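Local coordinates for intestinal fatty acid binding protein (Rattus norvegicus, PDB 1ICM) that binds long-chain fatty acids such as myristate and oleate inside a beta-barrel, probably to carry them through the cytosol of intestinal cells, at residues Leu30-Leu38 with Val49-Asn57. Numbering follows the deposited sequence.
Sequences LGAHDNLKL and VKESSNFRN
Phe55 packs its ring against Leu30, Gly31 and Asp34: CZ lies 3.9 Å from Gly31 N, which sits at the ring edge in its plane, and CE2 is 3.6 Å from Asp34 CB. A flat apolar ring suits this place against backbone and a methylene. With CG anti to the carbonyl carbon (chi1 -66°), Asn54 turns its amide toward Asn35, where OD1 accepts from Asn35 ND2 at 3.2 Å, the two amide planes 70° apart; its backbone N donates to Asp34 O (2.8 Å). A water links Asn54 ND2 to Leu30 O. Leu38, pointing to the same sheet face as Glu51, sets CD2 3.8 Å from Val49 CG1, and Val49 touches the bound myristate. Glu51 lends its CG methylene to Leu36 CD1 (3.7 Å), while OE2 takes both NE and NH2 of Arg56 and OE1 is hydrogen-bonded to Tyr70 OH. Were Glu51 an alanine, Arg56 and Tyr70 would probably lose their carboxylate partner and a gap open beside Leu36. Paired Lys37 N-Ser52 O and Ser52 N-Lys37 O bonds tie the antiparallel hairpin, while Phe55 and Asn54 link it to helix 25-31, in the helix-capped beta-barrel of fatty-acid binding proteins.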
loop_
_atom_site.group_PDB
_atom_site.type_symbol
_atom_site.label_atom_id
_atom_site.label_comp_id
_atom_site.label_asym_id
_atom_site.label_seq_id
_atom_site.Cartn_x
_atom_site.Cartn_y
_atom_site.Cartn_z
ATOM N N LEU A 30 11.294 -10.147 -7.400
ATOM C CA LEU A 30 11.808 -9.629 -6.146
ATOM C C LEU A 30 10.692 -8.957 -5.325
ATOM O O LEU A 30 10.695 -9.070 -4.102
ATOM C CB LEU A 30 12.933 -8.571 -6.299
ATOM C CG LEU A 30 14.155 -9.036 -7.119
ATOM C CD1 LEU A 30 15.201 -7.917 -7.331
ATOM C CD2 LEU A 30 14.776 -10.309 -6.543
ATOM N N GLY A 31 9.786 -8.240 -6.005
ATOM C CA GLY A 31 8.677 -7.522 -5.383
ATOM C C GLY A 31 7.739 -8.443 -4.633
ATOM O O GLY A 31 7.233 -8.124 -3.545
ATOM N N ALA A 32 7.533 -9.616 -5.194
ATOM C CA ALA A 32 6.656 -10.584 -4.601
ATOM C C ALA A 32 7.177 -11.307 -3.373
ATOM O O ALA A 32 6.432 -12.071 -2.752
ATOM C CB ALA A 32 6.278 -11.666 -5.604
ATOM N N HIS A 33 8.462 -11.097 -3.064
ATOM C CA HIS A 33 9.103 -11.672 -1.921
ATOM C C HIS A 33 9.887 -10.538 -1.264
ATOM O O HIS A 33 11.094 -10.648 -0.964
ATOM C CB HIS A 33 10.112 -12.709 -2.401
ATOM C CG HIS A 33 9.527 -13.982 -2.834
ATOM N ND1 HIS A 33 9.266 -14.237 -4.175
ATOM C CD2 HIS A 33 9.196 -15.063 -2.080
ATOM C CE1 HIS A 33 8.783 -15.472 -4.214
ATOM N NE2 HIS A 33 8.724 -15.990 -2.985
ATOM N N ASP A 34 9.214 -9.408 -1.028
ATOM C CA ASP A 34 9.872 -8.266 -0.429
ATOM C C ASP A 34 9.960 -8.183 1.113
ATOM O O ASP A 34 10.585 -7.229 1.594
ATOM C CB ASP A 34 9.227 -6.996 -0.996
ATOM C CG ASP A 34 7.788 -6.768 -0.593
ATOM O OD1 ASP A 34 7.214 -7.756 0.045
ATOM O OD2 ASP A 34 7.204 -5.723 -0.844
ATOM N N ASN A 35 9.372 -9.184 1.780
ATOM C CA ASN A 35 9.372 -9.243 3.263
ATOM C C ASN A 35 8.830 -7.954 3.852
ATOM O O ASN A 35 9.321 -7.493 4.867
ATOM C CB ASN A 35 10.754 -9.520 3.921
ATOM C CG ASN A 35 11.221 -10.915 3.561
ATOM O OD1 ASN A 35 10.579 -11.909 3.946
ATOM N ND2 ASN A 35 12.313 -10.984 2.796
ATOM N N LEU A 36 7.817 -7.365 3.220
ATOM C CA LEU A 36 7.307 -6.086 3.737
ATOM C C LEU A 36 6.635 -6.253 5.117
ATOM O O LEU A 36 5.870 -7.178 5.359
ATOM C CB LEU A 36 6.243 -5.616 2.705
ATOM C CG LEU A 36 5.538 -4.319 3.056
ATOM C CD1 LEU A 36 6.486 -3.124 3.177
ATOM C CD2 LEU A 36 4.388 -4.119 2.031
ATOM N N LYS A 37 6.944 -5.290 5.944
ATOM C CA LYS A 37 6.446 -5.180 7.300
ATOM C C LYS A 37 6.024 -3.727 7.499
ATOM O O LYS A 37 6.702 -2.748 7.109
ATOM C CB LYS A 37 7.650 -5.469 8.186
ATOM C CG LYS A 37 7.423 -5.240 9.664
ATOM C CD LYS A 37 8.483 -5.993 10.438
ATOM C CE LYS A 37 9.110 -5.159 11.543
ATOM N NZ LYS A 37 9.939 -5.943 12.479
ATOM N N LEU A 38 4.844 -3.573 8.123
ATOM C CA LEU A 38 4.356 -2.215 8.361
ATOM C C LEU A 38 4.083 -2.043 9.855
ATOM O O LEU A 38 3.489 -2.927 10.510
ATOM C CB LEU A 38 2.959 -2.076 7.686
ATOM C CG LEU A 38 2.925 -2.258 6.164
ATOM C CD1 LEU A 38 1.483 -2.204 5.688
ATOM C CD2 LEU A 38 3.702 -1.099 5.536
ATOM N N VAL A 49 3.138 5.407 9.263
ATOM C CA VAL A 49 3.348 4.056 8.763
ATOM C C VAL A 49 4.836 3.887 8.493
ATOM O O VAL A 49 5.453 4.584 7.689
ATOM C CB VAL A 49 2.607 3.687 7.486
ATOM C CG1 VAL A 49 2.807 2.214 7.135
ATOM C CG2 VAL A 49 1.107 3.987 7.565
ATOM N N LYS A 50 5.420 2.959 9.215
ATOM C CA LYS A 50 6.830 2.699 9.029
ATOM C C LYS A 50 6.840 1.501 8.123
ATOM O O LYS A 50 6.351 0.423 8.474
ATOM C CB LYS A 50 7.484 2.328 10.341
ATOM C CG LYS A 50 7.901 3.606 11.035
ATOM C CD LYS A 50 8.131 3.391 12.504
ATOM C CE LYS A 50 8.588 4.701 13.102
ATOM N NZ LYS A 50 9.713 5.240 12.323
ATOM N N GLU A 51 7.390 1.734 6.939
ATOM C CA GLU A 51 7.440 0.697 5.955
ATOM C C GLU A 51 8.850 0.143 5.935
ATOM O O GLU A 51 9.817 0.927 5.838
ATOM C CB GLU A 51 7.047 1.380 4.617
ATOM C CG GLU A 51 7.171 0.464 3.382
ATOM C CD GLU A 51 6.855 1.222 2.119
ATOM O OE1 GLU A 51 5.967 2.063 2.042
ATOM O OE2 GLU A 51 7.639 0.894 1.119
ATOM N N SER A 52 8.945 -1.181 6.025
ATOM C CA SER A 52 10.267 -1.801 6.018
ATOM C C SER A 52 10.229 -2.991 5.084
ATOM O O SER A 52 9.347 -3.864 5.174
ATOM C CB SER A 52 10.613 -2.204 7.450
ATOM O OG SER A 52 11.824 -2.908 7.515
ATOM N N SER A 53 11.187 -3.022 4.140
ATOM C CA SER A 53 11.189 -4.148 3.207
ATOM C C SER A 53 12.610 -4.418 2.724
ATOM O O SER A 53 13.512 -3.668 3.105
ATOM C CB SER A 53 10.317 -3.885 1.977
ATOM O OG SER A 53 10.919 -2.864 1.188
ATOM N N ASN A 54 12.744 -5.421 1.842
ATOM C CA ASN A 54 14.072 -5.710 1.299
ATOM C C ASN A 54 14.599 -4.528 0.508
ATOM O O ASN A 54 15.811 -4.362 0.377
ATOM C CB ASN A 54 14.171 -6.965 0.433
ATOM C CG ASN A 54 13.942 -8.275 1.136
ATOM O OD1 ASN A 54 14.200 -8.393 2.336
ATOM N ND2 ASN A 54 13.429 -9.260 0.399
ATOM N N PHE A 55 13.695 -3.686 -0.010
ATOM C CA PHE A 55 14.062 -2.513 -0.803
ATOM C C PHE A 55 14.446 -1.270 -0.033
ATOM O O PHE A 55 15.354 -0.522 -0.408
ATOM C CB PHE A 55 12.897 -2.082 -1.735
ATOM C CG PHE A 55 12.452 -3.143 -2.698
ATOM C CD1 PHE A 55 13.206 -3.411 -3.841
ATOM C CD2 PHE A 55 11.290 -3.887 -2.521
ATOM C CE1 PHE A 55 12.831 -4.386 -4.763
ATOM C CE2 PHE A 55 10.898 -4.872 -3.429
ATOM C CZ PHE A 55 11.670 -5.130 -4.559
ATOM N N ARG A 56 13.772 -1.002 1.077
ATOM C CA ARG A 56 14.082 0.216 1.806
ATOM C C ARG A 56 13.356 0.233 3.149
ATOM O O ARG A 56 12.593 -0.666 3.496
ATOM C CB ARG A 56 13.580 1.441 1.030
ATOM C CG ARG A 56 12.125 1.276 0.564
ATOM C CD ARG A 56 11.500 2.494 -0.097
ATOM N NE ARG A 56 10.038 2.347 -0.298
ATOM C CZ ARG A 56 9.278 3.239 -0.950
ATOM N NH1 ARG A 56 9.811 4.333 -1.490
ATOM N NH2 ARG A 56 7.958 3.038 -1.078
ATOM N N ASN A 57 13.576 1.316 3.844
ATOM C CA ASN A 57 12.972 1.518 5.148
ATOM C C ASN A 57 12.657 2.988 5.247
ATOM O O ASN A 57 13.556 3.811 5.364
ATOM C CB ASN A 57 13.956 1.153 6.283
ATOM C CG ASN A 57 14.151 -0.341 6.332
ATOM O OD1 ASN A 57 15.111 -0.889 5.767
ATOM N ND2 ASN A 57 13.252 -1.025 7.010
HETATM O O HOH W 1 13.056 -8.414 -2.460
#